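Local coordinates for protein halogenase PltM (Pseudomonas fluorescens, PDB 6BZN) that halogenates phenolic compounds, as a flavin-dependent enzyme of the tryptophan halogenase family noted for its unusual breadth of substrates and halides, at residues L77-D82 against D437-G442; F81-I86 against L152-E157; V368-A371 against N375-Q378; F382-R387 against A450-R455; V393-Q398 against P457-L462. One frame throughout, in Å; residues are numbered along the deposited sequence.

Interaction 1. Residues L77-D82 against D437-G442; sequences LSKRFD and DLEHSG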
# COMPACT_ATOMS: atom_id res chain seq x y z
N LEU A 77 11.20 -0.70 11.40
CA LEU A 77 11.05 0.60 12.04
C LEU A 77 11.12 0.50 13.56
O LEU A 77 11.84 1.27 14.22
CB LEU A 77 9.73 1.27 11.63
CG LEU A 77 9.77 1.94 10.26
CD1 LEU A 77 8.35 2.14 9.72
CD2 LEU A 77 10.52 3.26 10.34
N SER A 78 10.37 -0.46 14.09
CA SER A 78 10.34 -0.74 15.52
C SER A 78 11.73 -1.07 16.08
O SER A 78 12.12 -0.53 17.11
CB SER A 78 9.38 -1.90 15.78
OG SER A 78 9.29 -2.19 17.17
N LYS A 79 12.47 -1.91 15.38
CA LYS A 79 13.78 -2.35 15.86
C LYS A 79 14.85 -1.29 15.62
O LYS A 79 15.68 -1.04 16.49
CB LYS A 79 14.18 -3.68 15.22
CG LYS A 79 15.19 -4.47 16.04
CD LYS A 79 14.52 -5.12 17.25
CE LYS A 79 15.49 -5.86 18.15
NZ LYS A 79 14.75 -6.76 19.08
N ARG A 80 14.81 -0.67 14.44
CA ARG A 80 15.77 0.39 14.09
C ARG A 80 15.73 1.56 15.08
O ARG A 80 16.78 2.16 15.34
CB ARG A 80 15.50 0.89 12.67
CG ARG A 80 16.31 2.09 12.21
CD ARG A 80 17.79 1.76 12.16
NE ARG A 80 18.58 2.91 11.72
CZ ARG A 80 18.92 3.94 12.48
NH1 ARG A 80 18.55 4.01 13.75
NH2 ARG A 80 19.66 4.92 11.96
N PHE A 81 14.56 1.88 15.62
CA PHE A 81 14.43 3.02 16.53
C PHE A 81 14.04 2.65 17.96
O PHE A 81 13.80 3.54 18.78
CB PHE A 81 13.47 4.07 15.93
CG PHE A 81 13.97 4.65 14.64
CD1 PHE A 81 14.98 5.60 14.65
CD2 PHE A 81 13.48 4.21 13.41
CE1 PHE A 81 15.48 6.11 13.46
CE2 PHE A 81 13.96 4.73 12.22
CZ PHE A 81 14.97 5.68 12.24
N ASP A 82 14.02 1.35 18.28
CA ASP A 82 13.70 0.86 19.63
C ASP A 82 12.35 1.40 20.14
O ASP A 82 12.26 1.97 21.22
CB ASP A 82 14.84 1.18 20.63
CG ASP A 82 14.57 0.64 22.06
OD1 ASP A 82 14.05 -0.50 22.18
OD2 ASP A 82 14.85 1.36 23.06
N ASP A 437 19.41 -9.70 10.57
CA ASP A 437 20.75 -9.13 10.80
C ASP A 437 20.73 -7.99 11.81
O ASP A 437 21.58 -7.92 12.71
CB ASP A 437 21.40 -8.66 9.48
CG ASP A 437 21.71 -9.81 8.53
OD1 ASP A 437 21.73 -10.98 8.97
OD2 ASP A 437 21.92 -9.56 7.33
N LEU A 438 19.73 -7.10 11.68
CA LEU A 438 19.57 -5.99 12.62
C LEU A 438 19.24 -6.47 14.04
O LEU A 438 19.75 -5.90 15.01
CB LEU A 438 18.49 -5.01 12.15
CG LEU A 438 18.24 -3.79 13.06
CD1 LEU A 438 19.47 -2.91 13.12
CD2 LEU A 438 17.05 -2.99 12.56
N GLU A 439 18.36 -7.46 14.17
CA GLU A 439 17.91 -7.95 15.50
C GLU A 439 19.10 -8.47 16.31
O GLU A 439 19.24 -8.14 17.48
CB GLU A 439 16.81 -9.02 15.39
CG GLU A 439 15.39 -8.46 15.33
CD GLU A 439 14.30 -9.50 15.02
OE1 GLU A 439 14.61 -10.59 14.48
OE2 GLU A 439 13.12 -9.20 15.31
N HIS A 440 19.95 -9.24 15.64
CA HIS A 440 21.08 -9.88 16.29
C HIS A 440 22.36 -9.05 16.40
O HIS A 440 23.09 -9.19 17.37
CB HIS A 440 21.35 -11.24 15.63
CG HIS A 440 20.30 -12.25 15.97
ND1 HIS A 440 20.43 -13.11 17.04
CD2 HIS A 440 19.07 -12.47 15.45
CE1 HIS A 440 19.34 -13.85 17.13
NE2 HIS A 440 18.50 -13.49 16.18
N SER A 441 22.63 -8.19 15.41
CA SER A 441 23.82 -7.35 15.45
C SER A 441 23.62 -6.07 16.25
O SER A 441 24.59 -5.49 16.72
CB SER A 441 24.29 -6.99 14.03
OG SER A 441 23.54 -5.91 13.49
N GLY A 442 22.37 -5.61 16.39
CA GLY A 442 22.08 -4.27 16.88
C GLY A 442 22.65 -3.12 16.06
O GLY A 442 22.62 -1.98 16.50

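Interaction 2. Residues F81-I86 against L152-E157; sequences FDIPEI and LKHGAE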
# COMPACT_ATOMS: atom_id res chain seq x y z
N PHE A 81 14.56 1.88 15.62
CA PHE A 81 14.43 3.02 16.53
C PHE A 81 14.04 2.65 17.96
O PHE A 81 13.80 3.54 18.78
CB PHE A 81 13.47 4.07 15.93
CG PHE A 81 13.97 4.65 14.64
CD1 PHE A 81 14.98 5.60 14.65
CD2 PHE A 81 13.48 4.21 13.41
CE1 PHE A 81 15.48 6.11 13.46
CE2 PHE A 81 13.96 4.73 12.22
CZ PHE A 81 14.97 5.68 12.24
N ASP A 82 14.02 1.35 18.28
CA ASP A 82 13.70 0.86 19.63
C ASP A 82 12.35 1.40 20.14
O ASP A 82 12.26 1.97 21.22
CB ASP A 82 14.84 1.18 20.63
CG ASP A 82 14.57 0.64 22.06
OD1 ASP A 82 14.05 -0.50 22.18
OD2 ASP A 82 14.85 1.36 23.06
N ILE A 83 11.31 1.25 19.32
CA ILE A 83 9.96 1.54 19.74
C ILE A 83 9.15 0.27 19.57
O ILE A 83 8.59 0.03 18.50
CB ILE A 83 9.32 2.71 18.95
CG1 ILE A 83 10.24 3.94 19.01
CG2 ILE A 83 7.97 3.03 19.55
CD1 ILE A 83 9.73 5.18 18.31
N PRO A 84 9.06 -0.57 20.62
CA PRO A 84 8.30 -1.82 20.51
C PRO A 84 6.86 -1.73 19.99
O PRO A 84 6.42 -2.64 19.28
CB PRO A 84 8.27 -2.33 21.96
CG PRO A 84 9.48 -1.78 22.59
CD PRO A 84 9.82 -0.49 21.89
N GLU A 85 6.12 -0.68 20.35
CA GLU A 85 4.70 -0.58 19.97
C GLU A 85 4.49 -0.51 18.47
O GLU A 85 3.43 -0.87 18.00
CB GLU A 85 3.98 0.60 20.65
CG GLU A 85 3.64 0.35 22.12
CD GLU A 85 2.63 1.35 22.70
OE1 GLU A 85 2.58 2.52 22.25
OE2 GLU A 85 1.89 0.95 23.65
N ILE A 86 5.49 -0.04 17.73
CA ILE A 86 5.38 -0.02 16.27
C ILE A 86 5.24 -1.45 15.73
O ILE A 86 4.43 -1.70 14.83
CB ILE A 86 6.55 0.76 15.62
CG1 ILE A 86 6.47 2.23 15.99
CG2 ILE A 86 6.51 0.63 14.10
CD1 ILE A 86 7.63 3.06 15.49
N LEU A 152 3.02 10.93 20.46
CA LEU A 152 2.78 11.84 21.59
C LEU A 152 3.52 11.39 22.85
O LEU A 152 4.08 12.20 23.60
CB LEU A 152 1.28 11.93 21.89
CG LEU A 152 0.46 12.64 20.82
CD1 LEU A 152 -1.05 12.44 21.02
CD2 LEU A 152 0.78 14.12 20.83
N LYS A 153 3.51 10.08 23.09
CA LYS A 153 4.18 9.52 24.27
C LYS A 153 5.70 9.64 24.20
O LYS A 153 6.38 9.60 25.22
CB LYS A 153 3.76 8.06 24.47
CG LYS A 153 2.31 7.91 24.92
CD LYS A 153 1.93 6.47 25.22
CE LYS A 153 2.00 5.58 24.00
NZ LYS A 153 1.70 4.18 24.37
N HIS A 154 6.23 9.76 22.98
CA HIS A 154 7.66 10.00 22.78
C HIS A 154 8.04 11.47 22.70
O HIS A 154 9.20 11.78 22.47
CB HIS A 154 8.15 9.25 21.56
CG HIS A 154 8.30 7.79 21.80
ND1 HIS A 154 7.26 6.90 21.61
CD2 HIS A 154 9.34 7.06 22.27
CE1 HIS A 154 7.67 5.69 21.93
NE2 HIS A 154 8.93 5.76 22.33
N GLY A 155 7.09 12.38 22.90
CA GLY A 155 7.39 13.81 22.98
C GLY A 155 7.11 14.65 21.75
O GLY A 155 7.32 15.87 21.79
N ALA A 156 6.61 14.05 20.66
CA ALA A 156 6.17 14.83 19.52
C ALA A 156 4.98 15.69 19.94
O ALA A 156 4.11 15.23 20.68
CB ALA A 156 5.78 13.92 18.35
N GLU A 157 4.98 16.96 19.53
CA GLU A 157 3.81 17.83 19.72
C GLU A 157 2.89 17.67 18.52
O GLU A 157 3.36 17.46 17.41
CB GLU A 157 4.23 19.29 19.89
CG GLU A 157 3.07 20.25 20.15
CD GLU A 157 3.49 21.71 20.28
OE1 GLU A 157 4.68 21.96 20.63
OE2 GLU A 157 2.61 22.59 20.02
O HOH W 1 10.78 3.61 23.08

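Interaction 3. Residues V368-A371 against N375-Q378; sequences VLDA and NRWQ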
# COMPACT_ATOMS: atom_id res chain seq x y z
N VAL A 368 17.46 12.53 8.21
CA VAL A 368 16.99 13.74 8.89
C VAL A 368 17.76 13.91 10.21
O VAL A 368 18.17 15.02 10.56
CB VAL A 368 15.46 13.71 9.10
CG1 VAL A 368 14.98 14.85 9.99
CG2 VAL A 368 14.77 13.79 7.75
N LEU A 369 17.97 12.80 10.92
CA LEU A 369 18.76 12.82 12.15
C LEU A 369 20.20 13.27 11.90
O LEU A 369 20.72 14.09 12.67
CB LEU A 369 18.78 11.45 12.82
CG LEU A 369 17.47 10.92 13.40
CD1 LEU A 369 17.75 9.54 13.98
CD2 LEU A 369 16.90 11.85 14.45
N ASP A 370 20.82 12.74 10.85
CA ASP A 370 22.19 13.17 10.49
C ASP A 370 22.21 14.67 10.15
O ASP A 370 23.09 15.40 10.62
CB ASP A 370 22.75 12.34 9.32
CG ASP A 370 24.05 12.92 8.76
OD1 ASP A 370 23.97 13.73 7.79
OD2 ASP A 370 25.14 12.61 9.29
N ALA A 371 21.24 15.13 9.37
CA ALA A 371 21.13 16.54 9.01
C ALA A 371 21.00 17.44 10.24
O ALA A 371 21.69 18.46 10.34
CB ALA A 371 19.96 16.77 8.07
N ASN A 375 23.77 19.95 11.27
CA ASN A 375 23.23 21.21 10.77
C ASN A 375 23.57 21.47 9.29
O ASN A 375 24.00 22.57 8.91
CB ASN A 375 23.66 22.39 11.66
CG ASN A 375 22.93 23.69 11.33
OD1 ASN A 375 21.73 23.71 11.06
ND2 ASN A 375 23.67 24.79 11.35
N ARG A 376 23.39 20.44 8.47
CA ARG A 376 23.56 20.55 7.03
C ARG A 376 22.25 20.13 6.39
O ARG A 376 21.76 19.03 6.65
CB ARG A 376 24.70 19.64 6.56
CG ARG A 376 26.08 20.15 6.96
CD ARG A 376 27.10 19.02 7.06
NE ARG A 376 27.22 18.25 5.82
CZ ARG A 376 26.67 17.05 5.57
NH1 ARG A 376 25.93 16.39 6.47
NH2 ARG A 376 26.87 16.48 4.38
N TRP A 377 21.69 21.01 5.58
CA TRP A 377 20.39 20.80 4.95
C TRP A 377 20.48 21.07 3.46
O TRP A 377 20.23 22.19 2.99
CB TRP A 377 19.36 21.69 5.63
CG TRP A 377 19.19 21.37 7.09
CD1 TRP A 377 19.78 22.01 8.14
CD2 TRP A 377 18.40 20.32 7.64
NE1 TRP A 377 19.39 21.43 9.32
CE2 TRP A 377 18.54 20.39 9.05
CE3 TRP A 377 17.57 19.34 7.09
CZ2 TRP A 377 17.88 19.51 9.91
CZ3 TRP A 377 16.92 18.46 7.96
CH2 TRP A 377 17.07 18.55 9.34
N GLN A 378 20.85 20.03 2.73
CA GLN A 378 21.02 20.10 1.28
C GLN A 378 20.29 18.94 0.60
O GLN A 378 20.32 17.80 1.10
CB GLN A 378 22.50 20.04 0.92
CG GLN A 378 23.33 21.21 1.47
CD GLN A 378 23.05 22.51 0.74
OE1 GLN A 378 23.23 22.58 -0.48
NE2 GLN A 378 22.60 23.54 1.45

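Interaction 4. Residues F382-R387 against A450-R455; sequences FIEVER and ALEAVR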
# COMPACT_ATOMS: atom_id res chain seq x y z
N PHE A 382 19.39 13.87 0.68
CA PHE A 382 18.13 13.09 0.67
C PHE A 382 17.87 12.42 -0.67
O PHE A 382 16.80 11.85 -0.88
CB PHE A 382 16.98 14.01 1.08
CG PHE A 382 17.25 14.75 2.36
CD1 PHE A 382 17.29 14.08 3.57
CD2 PHE A 382 17.46 16.12 2.36
CE1 PHE A 382 17.55 14.75 4.75
CE2 PHE A 382 17.72 16.80 3.54
CZ PHE A 382 17.77 16.11 4.74
N ILE A 383 18.85 12.42 -1.57
CA ILE A 383 18.62 11.99 -2.94
C ILE A 383 18.18 10.52 -3.04
O ILE A 383 17.37 10.18 -3.88
CB ILE A 383 19.84 12.28 -3.86
CG1 ILE A 383 19.45 12.19 -5.34
CG2 ILE A 383 21.02 11.36 -3.55
CD1 ILE A 383 18.55 13.31 -5.81
N GLU A 384 18.69 9.67 -2.16
CA GLU A 384 18.31 8.26 -2.19
C GLU A 384 16.87 8.03 -1.70
O GLU A 384 16.26 7.02 -2.05
CB GLU A 384 19.30 7.41 -1.42
CG GLU A 384 20.71 7.42 -2.02
CD GLU A 384 20.80 6.83 -3.43
OE1 GLU A 384 20.04 5.90 -3.76
OE2 GLU A 384 21.67 7.30 -4.22
N VAL A 385 16.34 8.96 -0.91
CA VAL A 385 14.93 8.92 -0.53
C VAL A 385 14.07 9.15 -1.80
O VAL A 385 13.11 8.42 -2.06
CB VAL A 385 14.60 9.94 0.59
CG1 VAL A 385 13.12 9.96 0.90
CG2 VAL A 385 15.38 9.58 1.85
N GLU A 386 14.44 10.16 -2.59
CA GLU A 386 13.76 10.41 -3.85
C GLU A 386 13.88 9.26 -4.84
O GLU A 386 12.91 8.89 -5.49
CB GLU A 386 14.31 11.68 -4.49
CG GLU A 386 13.62 12.08 -5.77
CD GLU A 386 14.06 13.44 -6.24
OE1 GLU A 386 14.93 13.50 -7.13
OE2 GLU A 386 13.57 14.45 -5.69
N ARG A 387 15.09 8.74 -4.99
CA ARG A 387 15.33 7.63 -5.90
C ARG A 387 14.44 6.43 -5.55
O ARG A 387 13.78 5.89 -6.42
CB ARG A 387 16.80 7.25 -5.91
CG ARG A 387 17.12 6.02 -6.76
CD ARG A 387 18.62 5.85 -6.90
NE ARG A 387 18.97 4.55 -7.49
CZ ARG A 387 19.81 3.65 -6.97
NH1 ARG A 387 20.43 3.84 -5.81
NH2 ARG A 387 20.04 2.51 -7.63
N ALA A 450 22.89 -1.25 4.13
CA ALA A 450 22.43 -2.42 3.38
C ALA A 450 21.14 -2.15 2.59
O ALA A 450 21.01 -2.54 1.43
CB ALA A 450 22.25 -3.60 4.31
N LEU A 451 20.19 -1.46 3.22
CA LEU A 451 18.96 -1.07 2.52
C LEU A 451 19.27 -0.11 1.37
O LEU A 451 18.69 -0.22 0.28
CB LEU A 451 17.95 -0.46 3.49
CG LEU A 451 16.58 -0.04 2.94
CD1 LEU A 451 15.86 -1.20 2.27
CD2 LEU A 451 15.74 0.51 4.07
N GLU A 452 20.18 0.83 1.59
CA GLU A 452 20.51 1.79 0.55
C GLU A 452 21.29 1.16 -0.60
O GLU A 452 21.18 1.60 -1.73
CB GLU A 452 21.27 2.97 1.12
CG GLU A 452 21.44 4.10 0.12
CD GLU A 452 21.70 5.42 0.79
OE1 GLU A 452 20.75 6.00 1.36
OE2 GLU A 452 22.85 5.89 0.72
N ALA A 453 22.06 0.12 -0.32
CA ALA A 453 22.89 -0.53 -1.34
C ALA A 453 22.15 -1.51 -2.25
O ALA A 453 22.76 -2.08 -3.16
CB ALA A 453 24.07 -1.22 -0.67
N VAL A 454 20.84 -1.71 -2.06
CA VAL A 454 20.12 -2.65 -2.93
C VAL A 454 20.22 -2.18 -4.38
O VAL A 454 20.22 -0.98 -4.66
CB VAL A 454 18.64 -2.83 -2.53
CG1 VAL A 454 18.52 -3.35 -1.10
CG2 VAL A 454 17.85 -1.54 -2.75
N ARG A 455 20.30 -3.13 -5.30
CA ARG A 455 20.51 -2.78 -6.71
C ARG A 455 19.28 -2.19 -7.39
O ARG A 455 19.44 -1.48 -8.37
CB ARG A 455 21.03 -3.98 -7.52
CG ARG A 455 22.52 -4.19 -7.32
CD ARG A 455 22.98 -5.57 -7.79
NE ARG A 455 22.45 -6.64 -6.95
CZ ARG A 455 22.75 -7.94 -7.07
NH1 ARG A 455 23.61 -8.35 -8.01
NH2 ARG A 455 22.23 -8.82 -6.24
O HOH W 2 21.82 1.40 -4.56

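Interaction 5. Residues V393-Q398 against P457-L462; sequences VATNDQ and PGCLSL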
# COMPACT_ATOMS: atom_id res chain seq x y z
N VAL A 393 7.02 4.25 -7.27
CA VAL A 393 5.81 4.68 -7.95
C VAL A 393 5.81 4.21 -9.41
O VAL A 393 4.80 3.72 -9.92
CB VAL A 393 5.62 6.22 -7.83
CG1 VAL A 393 4.46 6.70 -8.69
CG2 VAL A 393 5.37 6.60 -6.36
N ALA A 394 6.97 4.33 -10.07
CA ALA A 394 7.11 3.85 -11.45
C ALA A 394 6.88 2.33 -11.53
O ALA A 394 6.12 1.86 -12.37
CB ALA A 394 8.48 4.20 -12.00
N THR A 395 7.50 1.57 -10.63
CA THR A 395 7.29 0.12 -10.59
C THR A 395 5.84 -0.22 -10.31
O THR A 395 5.27 -1.08 -10.95
CB THR A 395 8.20 -0.54 -9.54
OG1 THR A 395 9.56 -0.37 -9.95
CG2 THR A 395 7.91 -2.05 -9.41
N ASN A 396 5.25 0.49 -9.35
CA ASN A 396 3.86 0.30 -8.97
C ASN A 396 2.94 0.55 -10.19
O ASN A 396 2.00 -0.21 -10.43
CB ASN A 396 3.56 1.25 -7.79
CG ASN A 396 2.27 0.95 -7.03
OD1 ASN A 396 1.46 0.07 -7.38
ND2 ASN A 396 2.08 1.71 -5.96
N ASP A 397 3.26 1.58 -10.98
CA ASP A 397 2.50 1.92 -12.20
C ASP A 397 2.55 0.78 -13.23
O ASP A 397 1.52 0.45 -13.82
CB ASP A 397 3.03 3.20 -12.81
CG ASP A 397 2.14 3.75 -13.92
OD1 ASP A 397 0.90 3.66 -13.85
OD2 ASP A 397 2.71 4.34 -14.87
N GLN A 398 3.74 0.21 -13.46
CA GLN A 398 3.85 -0.92 -14.40
C GLN A 398 3.12 -2.15 -13.85
O GLN A 398 2.31 -2.76 -14.56
CB GLN A 398 5.31 -1.26 -14.72
CG GLN A 398 5.97 -0.31 -15.73
CD GLN A 398 5.36 -0.38 -17.12
OE1 GLN A 398 5.28 -1.44 -17.74
NE2 GLN A 398 4.90 0.77 -17.63
N PRO A 457 16.25 -0.33 -5.86
CA PRO A 457 15.34 0.30 -4.90
C PRO A 457 14.01 0.65 -5.58
O PRO A 457 13.99 1.12 -6.72
CB PRO A 457 16.11 1.54 -4.43
CG PRO A 457 17.08 1.83 -5.53
CD PRO A 457 17.42 0.52 -6.18
N GLY A 458 12.92 0.35 -4.89
CA GLY A 458 11.58 0.60 -5.42
C GLY A 458 11.00 -0.54 -6.24
O GLY A 458 9.84 -0.51 -6.58
N CYS A 459 11.81 -1.54 -6.56
CA CYS A 459 11.35 -2.68 -7.35
C CYS A 459 10.96 -3.82 -6.42
O CYS A 459 11.44 -3.89 -5.29
CB CYS A 459 12.43 -3.09 -8.35
SG CYS A 459 12.90 -1.72 -9.45
N LEU A 460 10.10 -4.71 -6.91
CA LEU A 460 9.48 -5.72 -6.06
C LEU A 460 10.48 -6.64 -5.33
O LEU A 460 10.27 -6.98 -4.17
CB LEU A 460 8.49 -6.58 -6.85
CG LEU A 460 7.28 -5.87 -7.48
CD1 LEU A 460 6.43 -6.92 -8.18
CD2 LEU A 460 6.45 -5.14 -6.45
N SER A 461 11.55 -7.02 -6.02
CA SER A 461 12.58 -7.90 -5.43
C SER A 461 13.60 -7.18 -4.58
O SER A 461 14.34 -7.83 -3.85
CB SER A 461 13.35 -8.65 -6.53
OG SER A 461 14.34 -7.80 -7.11
N LEU A 462 13.70 -5.86 -4.73
CA LEU A 462 14.76 -5.01 -4.16
C LEU A 462 16.16 -5.25 -4.73
O LEU A 462 16.87 -4.28 -5.00
CB LEU A 462 14.84 -5.07 -2.63
CG LEU A 462 13.68 -4.43 -1.85
CD1 LEU A 462 12.65 -5.47 -1.46
CD2 LEU A 462 14.22 -3.76 -0.58

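Interaction 1. Residues L77-D82 against D437-G442
Lys79 is the first residue of 77-82 to meet the other segment, laying its aliphatic chain against Leu438 and Glu439. The two helix ends run in roughly the same direction, inclined at 29° with their axes 10.0 Å apart, a spacing too wide for backbone to meet backbone, so side chains reach across. The chain of Lys79 leaves the backbone with CG anti to N (chi1 -156°), then bends at the next bond and passes across Glu439 at about a right angle. Its CE comes 3.8 Å from Glu439 CG, so methylenes rather than charges touch. The ammonium stays apart from the carboxylate, Lys79 NZ being 4.8 Å from Glu439 OE2, which probably leaves a modest through-space attraction at an exposed edge.

One residue on, Arg80 offers its backbone: Leu438 CD2 rests 3.7 Å from Arg80 N, and the same methyl reaches Lys79 CB at 4.0 Å. One leucine branch thus fills the notch between two successive residues of the opposing helix. The polar end of Arg80 bends away at chi2 to a salt bridge with Asp448.

Helix 444-452 closes one flank of this pairing, since Arg80 and Leu438 both lean on Phe447. On another flank of helix 68-81, Leu77 and Phe81 pack on helix 352-374, which places helix 68-81 between that long helix and the end of helix 410-441.

Interaction 2. Residues F81-I86 against L152-E157
Ile83 and His154 form the close-packed half here, their side chains arriving from opposite directions. The CD1 methyl of Ile83 sits over the centre of the imidazole, 4.2 Å from the ring centroid of His154, in a CH-pi contact. With CG1 beside the backbone N (chi1 -53°), the other branch of Ile83 is anti to that N, and its CG2 comes 3.6 Å from His154 CE1. Both ring nitrogens are engaged: ND1 is hydrogen-bonded to the carbonyl of Ile150, and a water in the ring plane lies 2.9 Å from His154 NE2 and donates to Asp82 O.

The other half is looser and more open to solvent. Lys153, exposed at the end of helix 140-153, crosses Glu85 at about a right angle, and its NZ donates to Glu85 OE1 at 2.8 Å, meeting the syn side 26° out of the carboxylate plane. A Schellman motif at Gly155 ends the helix. An alanine in place of Glu85 would probably leave the Lys153 ammonium without its mate and free to swing into solvent.

Apolar cover on a hydrogen-bonded ring, beside a single salt bridge, implies an imidazole fixed from several directions and a lysine held chiefly by charge.

Interaction 3. Residues V368-A371 against N375-Q378
The backbone N of Arg376 donates to Ala371 O at 3.2 Å, with an N-H...O angle of 146° and in the carbonyl plane on a lone pair, as the chain leaves helix 352-374 through Asn375 with positive phi. This bond reaches back five residues and folds the extended chain that follows over the last turns of the helix.

The fold-back sets Trp377 above Ala371. Its CG lies anti to the carbonyl carbon (chi1 -62°), an orientation that lays the indole flat over the alanine methyl. Ala371 CB stands 3.5 Å from the centroid of the six-membered ring of Trp377, a CH-pi contact over one face. The same methyl is pressed from another direction by the backbone, with Ala371 CB only 3.2 Å from Arg376 O, an oxygen that itself accepts from Gln381 NE2. The far corner of the indole reaches the start of the segment, where Trp377 CH2 is 4.3 Å from Val368 CG1. Phe188 meets the indole from outside the two segments, and the Trp377 side chain lies about 6 Å from that of Asp25, a calcium-binding residue.

On the exposed side, Asp370 and Arg376 form a long salt bridge. Asp370 OD1 comes in the guanidinium plane, at its edge, 3.6 Å from Arg376 NH1, while the carboxylate is turned 79° from that plane. NH1 also bonds to Ser374 OG.

The chemistry is therefore divided: a backbone bond and a methyl-indole CH-pi contact fix the exit from the helix, and a long ion pair, probably weak in solvent, spans its outer rim.

Interaction 4. Residues F382-R387 against A450-R455
The guanidinium of Arg387 carries its partners at the edge, near its own plane: the carboxylate of Glu384 and a bridging water that leads across to the 450-455 segment. Arg387 NH1 donates to Glu384 OE1 at 2.9 Å with an angle of 160°, meeting the syn side of the carboxylate. The same nitrogen donates to the water, which lies 3.1 Å from Arg387 NH1 and passes its own hydrogens to Glu452 O and Val454 O. Less closely, Arg455 O approaches the guanidinium obliquely, 4.1 Å from Arg387 NH2.

The second flat group in play is the carboxylate of Glu452, which touches the methylenes of Glu384 and not its charged end. Glu452 OE1 lies 3.4 Å from Glu384 CB, and Glu452 CD is 3.6 Å from Glu384 CG. The chains cross at about a right angle, their carboxylate planes 41° apart. Glu384 bends at chi2 (-63°), which draws its acid group back toward Arg387, and Glu384 OE1 ends 5.2 Å from Glu452 OE1.

Each acid has a cation of its own, for Glu452 OE1 is bridged to Lys367 of helix 352-374. Replacing Glu452 by an alanine would probably leave Lys367 without that mate and uncover the Glu384 methylenes.

Two like charges can therefore lie close at this surface, probably because separate basic partners offset them, while one water joins the arginine to the carbonyls where helix 444-452 ends.

Interaction 5. Residues V393-Q398 against P457-L462
Thr395 has OG1 anti to its carbonyl carbon (chi1 -65°), which puts the hydroxyl beside the backbone N and the CG2 methyl anti to it, both branches facing the loop 457-462. Cys459 adopts a similar first torsion (chi1 -58°) and brings SG to 3.6 Å from Thr395 OG1. The carbonyl oxygen of Gly458 sits against the base of the threonine, 3.4 Å from Thr395 CB. The methyl branch faces the next residues: Thr395 CG2 is 4.1 Å from Cys459 CA and 4.3 Å from Leu460 CG.

What the hydroxyl grips lies in its own helix, where Thr395 OG1 bonds to the carbonyl of Asn391 one turn earlier. That bond fixes the rotation of the side chain and satisfies the hydroxyl, leaving the contact one of close fit. The shape of the loop is set by its own backbone. Gly458 has phi 89°, a backbone shape in which any side chain would collide with the carbonyl oxygen before it, so glycine is called for, and Leu462 N closes back on Cys459 O at 3.0 Å. A glycerol, most likely a crystallisation additive, is hydrogen-bonded to Cys459 O.

This is a buried helix threonine set against the entry of a type I beta turn (Cys459 to Leu462) in the connection between helices 444-452 and 465-483; of residues 393-398, Thr395 carries the contact, while Arg387, further back on helix 383-406, also touches Pro457.

Overall arrangement
The five contacts form a series of neighbours more than a single cluster. Interactions 1 and 2 share Phe81 and Asp82 and are tied by Ser78 OG, 2.7 Å from Ile83 O. Phe81 CE1 also packs 4.1 Å from Leu369 CD1, joining both to interaction 3. From there Trp377 CE3 lies 4.0 Å from Phe382 CZ of interaction 4, which shares helix 383-406 with interaction 5, their centres 13 Å apart. No flavin is bound in this model; measured against residues that bind FAD in another structure of the protein, the side chains of Glu85 and Leu460 lie about 11 Å from those of Ile33 and Ser351, respectively, while the Trp377 side chain is about 9 Å from a bound calcium ion.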